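Local coordinates for protein HTH-type transcriptional regulator mcbR (Escherichia coli UMEA 3718-1, PDB 4P9F) that represses expression of McbA by binding its promoter region, which prevents colanic acid overproduction and mucoidy and is important for biofilm formation, at residues 86-99 and 136-149. Sequence-based numbering, arbitrary orientation.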
loop_
_atom_site.group_PDB
_atom_site.type_symbol
_atom_site.label_atom_id
_atom_site.label_comp_id
_atom_site.label_asym_id
_atom_site.label_seq_id
_atom_site.Cartn_x
_atom_site.Cartn_y
_atom_site.Cartn_z
ATOM N N LEU A 86 -5.229 6.574 -5.449
ATOM C CA LEU A 86 -4.752 5.360 -6.107
ATOM C C LEU A 86 -5.767 4.796 -7.088
ATOM O O LEU A 86 -5.398 4.364 -8.184
ATOM C CB LEU A 86 -4.403 4.296 -5.068
ATOM C CG LEU A 86 -3.274 4.700 -4.105
ATOM C CD1 LEU A 86 -2.866 3.555 -3.152
ATOM C CD2 LEU A 86 -2.053 5.251 -4.868
ATOM N N GLU A 87 -7.042 4.797 -6.704
ATOM C CA GLU A 87 -8.080 4.220 -7.550
ATOM C C GLU A 87 -8.358 5.098 -8.787
ATOM O O GLU A 87 -8.579 4.582 -9.879
ATOM C CB GLU A 87 -9.362 3.992 -6.729
ATOM C CG GLU A 87 -9.182 2.891 -5.645
ATOM C CD GLU A 87 -10.495 2.468 -4.978
ATOM O OE1 GLU A 87 -11.499 2.249 -5.684
ATOM O OE2 GLU A 87 -10.520 2.368 -3.750
ATOM N N LEU A 88 -8.297 6.416 -8.615
ATOM C CA LEU A 88 -8.446 7.328 -9.737
ATOM C C LEU A 88 -7.262 7.183 -10.696
ATOM O O LEU A 88 -7.415 7.282 -11.914
ATOM C CB LEU A 88 -8.565 8.770 -9.245
ATOM C CG LEU A 88 -9.875 9.105 -8.515
ATOM C CD1 LEU A 88 -9.982 10.599 -8.230
ATOM C CD2 LEU A 88 -11.060 8.625 -9.309
HETATM N N MSE A 89 -6.080 6.952 -10.141
HETATM C CA MSE A 89 -4.895 6.701 -10.963
HETATM C C MSE A 89 -5.046 5.394 -11.729
HETATM O O MSE A 89 -4.758 5.325 -12.932
HETATM C CB MSE A 89 -3.625 6.648 -10.097
HETATM C CG MSE A 89 -2.334 6.382 -10.873
HETATM SE SE MSE A 89 -0.810 5.997 -9.658
HETATM C CE MSE A 89 -1.478 6.869 -8.052
ATOM N N ALA A 90 -5.490 4.357 -11.023
ATOM C CA ALA A 90 -5.725 3.070 -11.649
ATOM C C ALA A 90 -6.749 3.175 -12.781
ATOM O O ALA A 90 -6.525 2.652 -13.871
ATOM C CB ALA A 90 -6.190 2.032 -10.605
ATOM N N VAL A 91 -7.868 3.849 -12.531
ATOM C CA VAL A 91 -8.922 3.894 -13.553
ATOM C C VAL A 91 -8.471 4.670 -14.799
ATOM O O VAL A 91 -8.821 4.281 -15.903
ATOM C CB VAL A 91 -10.254 4.495 -12.990
ATOM C CG1 VAL A 91 -10.193 6.016 -12.859
ATOM C CG2 VAL A 91 -11.423 4.088 -13.861
ATOM N N ALA A 92 -7.657 5.717 -14.626
ATOM C CA ALA A 92 -7.201 6.518 -15.760
ATOM C C ALA A 92 -6.226 5.734 -16.619
ATOM O O ALA A 92 -6.264 5.833 -17.836
ATOM C CB ALA A 92 -6.563 7.838 -15.294
ATOM N N LEU A 93 -5.376 4.929 -15.992
ATOM C CA LEU A 93 -4.416 4.133 -16.735
ATOM C C LEU A 93 -5.077 2.950 -17.430
ATOM O O LEU A 93 -4.601 2.476 -18.459
ATOM C CB LEU A 93 -3.328 3.623 -15.791
ATOM C CG LEU A 93 -2.427 4.706 -15.222
ATOM C CD1 LEU A 93 -1.469 4.112 -14.195
ATOM C CD2 LEU A 93 -1.680 5.384 -16.369
ATOM N N ALA A 94 -6.195 2.491 -16.889
ATOM C CA ALA A 94 -6.869 1.328 -17.439
ATOM C C ALA A 94 -7.587 1.661 -18.749
ATOM O O ALA A 94 -7.767 0.793 -19.612
ATOM C CB ALA A 94 -7.849 0.750 -16.424
ATOM N N VAL A 95 -7.988 2.915 -18.900
ATOM C CA VAL A 95 -8.759 3.328 -20.074
ATOM C C VAL A 95 -8.104 2.979 -21.415
ATOM O O VAL A 95 -8.760 2.423 -22.293
ATOM C CB VAL A 95 -9.036 4.834 -20.044
ATOM C CG1 VAL A 95 -9.666 5.286 -21.362
ATOM C CG2 VAL A 95 -9.930 5.164 -18.865
ATOM N N GLU A 96 -6.815 3.267 -21.561
ATOM C CA GLU A 96 -6.144 3.044 -22.835
ATOM C C GLU A 96 -5.839 1.566 -23.103
ATOM O O GLU A 96 -5.321 1.227 -24.166
ATOM C CB GLU A 96 -4.852 3.860 -22.901
ATOM N N ASN A 97 -6.185 0.685 -22.166
ATOM C CA ASN A 97 -5.877 -0.741 -22.313
ATOM C C ASN A 97 -7.100 -1.644 -22.354
ATOM O O ASN A 97 -6.978 -2.846 -22.575
ATOM C CB ASN A 97 -4.968 -1.214 -21.174
ATOM C CG ASN A 97 -3.609 -0.547 -21.193
ATOM O OD1 ASN A 97 -3.083 -0.216 -22.252
ATOM N ND2 ASN A 97 -3.035 -0.334 -20.011
ATOM N N LEU A 98 -8.275 -1.076 -22.117
ATOM C CA LEU A 98 -9.509 -1.855 -22.101
ATOM C C LEU A 98 -9.866 -2.343 -23.503
ATOM O O LEU A 98 -9.921 -1.550 -24.438
ATOM C CB LEU A 98 -10.655 -1.019 -21.519
ATOM C CG LEU A 98 -10.565 -0.820 -20.003
ATOM C CD1 LEU A 98 -11.738 -0.029 -19.495
ATOM C CD2 LEU A 98 -10.535 -2.173 -19.348
ATOM N N THR A 99 -10.095 -3.647 -23.644
ATOM C CA THR A 99 -10.486 -4.247 -24.924
ATOM C C THR A 99 -12.007 -4.376 -25.013
ATOM O O THR A 99 -12.684 -4.246 -23.990
ATOM C CB THR A 99 -9.846 -5.642 -25.104
ATOM O OG1 THR A 99 -10.410 -6.554 -24.152
ATOM C CG2 THR A 99 -8.344 -5.570 -24.887
ATOM N N ILE A 136 -11.428 -3.549 -13.639
ATOM C CA ILE A 136 -10.993 -2.332 -14.301
ATOM C C ILE A 136 -9.527 -2.065 -13.985
ATOM O O ILE A 136 -8.703 -1.909 -14.893
ATOM C CB ILE A 136 -11.839 -1.108 -13.865
ATOM C CG1 ILE A 136 -13.303 -1.282 -14.302
ATOM C CG2 ILE A 136 -11.270 0.173 -14.460
ATOM C CD1 ILE A 136 -14.253 -0.260 -13.665
ATOM N N TYR A 137 -9.211 -2.034 -12.690
ATOM C CA TYR A 137 -7.891 -1.611 -12.231
ATOM C C TYR A 137 -6.786 -2.493 -12.778
ATOM O O TYR A 137 -5.700 -1.999 -13.075
ATOM C CB TYR A 137 -7.823 -1.591 -10.703
ATOM C CG TYR A 137 -8.817 -0.666 -10.049
ATOM C CD1 TYR A 137 -9.433 0.353 -10.766
ATOM C CD2 TYR A 137 -9.145 -0.816 -8.708
ATOM C CE1 TYR A 137 -10.347 1.201 -10.167
ATOM C CE2 TYR A 137 -10.053 0.026 -8.099
ATOM C CZ TYR A 137 -10.655 1.034 -8.835
ATOM O OH TYR A 137 -11.574 1.866 -8.219
ATOM N N HIS A 138 -7.068 -3.788 -12.924
ATOM C CA HIS A 138 -6.073 -4.727 -13.415
ATOM C C HIS A 138 -5.570 -4.367 -14.806
ATOM O O HIS A 138 -4.419 -4.666 -15.134
ATOM C CB HIS A 138 -6.633 -6.159 -13.428
ATOM C CG HIS A 138 -6.608 -6.834 -12.092
ATOM N ND1 HIS A 138 -7.286 -8.007 -11.838
ATOM C CD2 HIS A 138 -5.958 -6.520 -10.946
ATOM C CE1 HIS A 138 -7.070 -8.377 -10.585
ATOM N NE2 HIS A 138 -6.268 -7.493 -10.023
ATOM N N ARG A 139 -6.412 -3.719 -15.612
ATOM C CA ARG A 139 -6.039 -3.343 -16.988
ATOM C C ARG A 139 -5.123 -2.119 -17.022
ATOM O O ARG A 139 -4.686 -1.711 -18.086
ATOM C CB ARG A 139 -7.284 -3.104 -17.855
ATOM C CG ARG A 139 -8.171 -4.342 -18.025
ATOM C CD ARG A 139 -7.411 -5.472 -18.704
ATOM N NE ARG A 139 -6.681 -4.955 -19.856
ATOM C CZ ARG A 139 -6.117 -5.698 -20.795
ATOM N NH1 ARG A 139 -6.199 -7.024 -20.742
ATOM N NH2 ARG A 139 -5.480 -5.111 -21.799
ATOM N N SER A 140 -4.833 -1.541 -15.858
ATOM C CA SER A 140 -3.833 -0.473 -15.762
ATOM C C SER A 140 -2.427 -1.034 -15.960
ATOM O O SER A 140 -1.476 -0.277 -16.121
ATOM C CB SER A 140 -3.888 0.215 -14.401
ATOM O OG SER A 140 -3.448 -0.678 -13.389
ATOM N N ASN A 141 -2.311 -2.364 -15.915
ATOM C CA ASN A 141 -1.029 -3.065 -15.971
ATOM C C ASN A 141 -0.048 -2.555 -14.907
ATOM O O ASN A 141 1.165 -2.504 -15.116
ATOM C CB ASN A 141 -0.428 -2.972 -17.378
ATOM C CG ASN A 141 -1.273 -3.698 -18.410
ATOM O OD1 ASN A 141 -1.918 -4.700 -18.091
ATOM N ND2 ASN A 141 -1.275 -3.202 -19.649
HETATM N N MSE A 142 -0.599 -2.202 -13.752
HETATM C CA MSE A 142 0.192 -1.856 -12.581
HETATM C C MSE A 142 -0.180 -2.754 -11.418
HETATM O O MSE A 142 -0.985 -2.346 -10.584
HETATM C CB MSE A 142 -0.055 -0.403 -12.181
HETATM C CG MSE A 142 -0.029 0.547 -13.334
HETATM SE SE MSE A 142 1.760 1.210 -13.551
HETATM C CE MSE A 142 1.596 2.656 -12.253
ATOM N N PRO A 143 0.404 -3.963 -11.348
ATOM C CA PRO A 143 0.091 -4.975 -10.326
ATOM C C PRO A 143 0.320 -4.505 -8.897
ATOM O O PRO A 143 -0.435 -4.883 -8.002
ATOM C CB PRO A 143 1.055 -6.126 -10.653
ATOM C CG PRO A 143 1.498 -5.882 -12.033
ATOM C CD PRO A 143 1.463 -4.422 -12.264
ATOM N N ILE A 144 1.364 -3.709 -8.683
ATOM C CA ILE A 144 1.662 -3.190 -7.349
ATOM C C ILE A 144 0.625 -2.144 -6.929
ATOM O O ILE A 144 0.192 -2.101 -5.761
ATOM C CB ILE A 144 3.079 -2.588 -7.293
ATOM C CG1 ILE A 144 4.112 -3.666 -7.662
ATOM C CG2 ILE A 144 3.380 -2.063 -5.900
ATOM C CD1 ILE A 144 5.560 -3.175 -7.609
ATOM N N LEU A 145 0.206 -1.317 -7.884
ATOM C CA LEU A 145 -0.859 -0.347 -7.619
ATOM C C LEU A 145 -2.135 -1.083 -7.243
ATOM O O LEU A 145 -2.743 -0.782 -6.231
ATOM C CB LEU A 145 -1.108 0.561 -8.836
ATOM C CG LEU A 145 -2.281 1.548 -8.803
ATOM C CD1 LEU A 145 -2.163 2.518 -7.644
ATOM C CD2 LEU A 145 -2.374 2.338 -10.125
ATOM N N CYS A 146 -2.508 -2.084 -8.036
ATOM C CA CYS A 146 -3.711 -2.865 -7.736
ATOM C C CYS A 146 -3.658 -3.596 -6.393
ATOM O O CYS A 146 -4.636 -3.580 -5.652
ATOM C CB CYS A 146 -3.955 -3.891 -8.857
ATOM S SG CYS A 146 -4.352 -3.086 -10.457
ATOM N N GLU A 147 -2.523 -4.225 -6.084
ATOM C CA GLU A 147 -2.356 -4.911 -4.799
ATOM C C GLU A 147 -2.502 -3.927 -3.652
ATOM O O GLU A 147 -3.105 -4.230 -2.630
ATOM C CB GLU A 147 -0.997 -5.631 -4.702
ATOM C CG GLU A 147 -0.932 -6.733 -3.586
ATOM C CD GLU A 147 -0.713 -6.209 -2.139
ATOM O OE1 GLU A 147 -0.164 -5.097 -1.953
ATOM O OE2 GLU A 147 -1.082 -6.928 -1.174
HETATM N N MSE A 148 -1.939 -2.739 -3.814
HETATM C CA MSE A 148 -2.040 -1.736 -2.756
HETATM C C MSE A 148 -3.499 -1.308 -2.545
HETATM O O MSE A 148 -3.950 -1.105 -1.412
HETATM C CB MSE A 148 -1.178 -0.512 -3.076
HETATM C CG MSE A 148 -1.218 0.520 -1.953
HETATM SE SE MSE A 148 0.266 1.780 -1.998
HETATM C CE MSE A 148 1.695 0.470 -1.853
ATOM N N ILE A 149 -4.232 -1.177 -3.641
ATOM C CA ILE A 149 -5.656 -0.848 -3.560
ATOM C C ILE A 149 -6.393 -1.971 -2.803
ATOM O O ILE A 149 -7.172 -1.702 -1.896
ATOM C CB ILE A 149 -6.267 -0.618 -4.970
ATOM C CG1 ILE A 149 -5.697 0.676 -5.593
ATOM C CG2 ILE A 149 -7.813 -0.553 -4.904
ATOM C CD1 ILE A 149 -6.098 0.891 -7.078
#
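The phenol of Y137 reaches the carboxylate of E87, its OH donating to OE1 over 2.6 Å at the lone pair that faces away from OE2. The acceptor lies at the ring edge, near the ring plane, yet carboxylate and ring stand 65° apart. OE1 also pairs with R133, and OE2 with R83 and W153, which probably stabilises the negative charge of this buried acid. One turn on, A90 CB touches both Y137 CD1 (3.7 Å) and I149 CD1, which lie roughly at right angles seen from it; its small size is consistent with the 5.2 Å between A90 CA and Y137 CA. L145 has CG anti to its backbone N (chi1 174°), which directs CD1 to L86 CB and CD2 to A90 CA, while L86 CD1 touches M148 CG. These contacts join helix 73-95 to helix 143-156, whose segments 86-95 and 143-149 run roughly antiparallel at 141°, and to the end of helix 122-138 within the all-helical FCD domain of this GntR-family regulator. Between the latter two helices, S140 OG donates to Y137 O and accepts from M142 N; the second bond closes an ST turn. A94 CB sits 3.2 Å from I136 O, and A94 CA is 3.9 Å from S140 CA, so the backbones come close here. Past the helix end, N97 ND2 donates to R139 O at 2.9 Å, in the amide plane. R139, bent at chi2 and chi3, returns a weak bond from NH2 to N97 O; its NE forms a salt bridge with D102, and L98 CD2 packs on its CG at 3.5 Å.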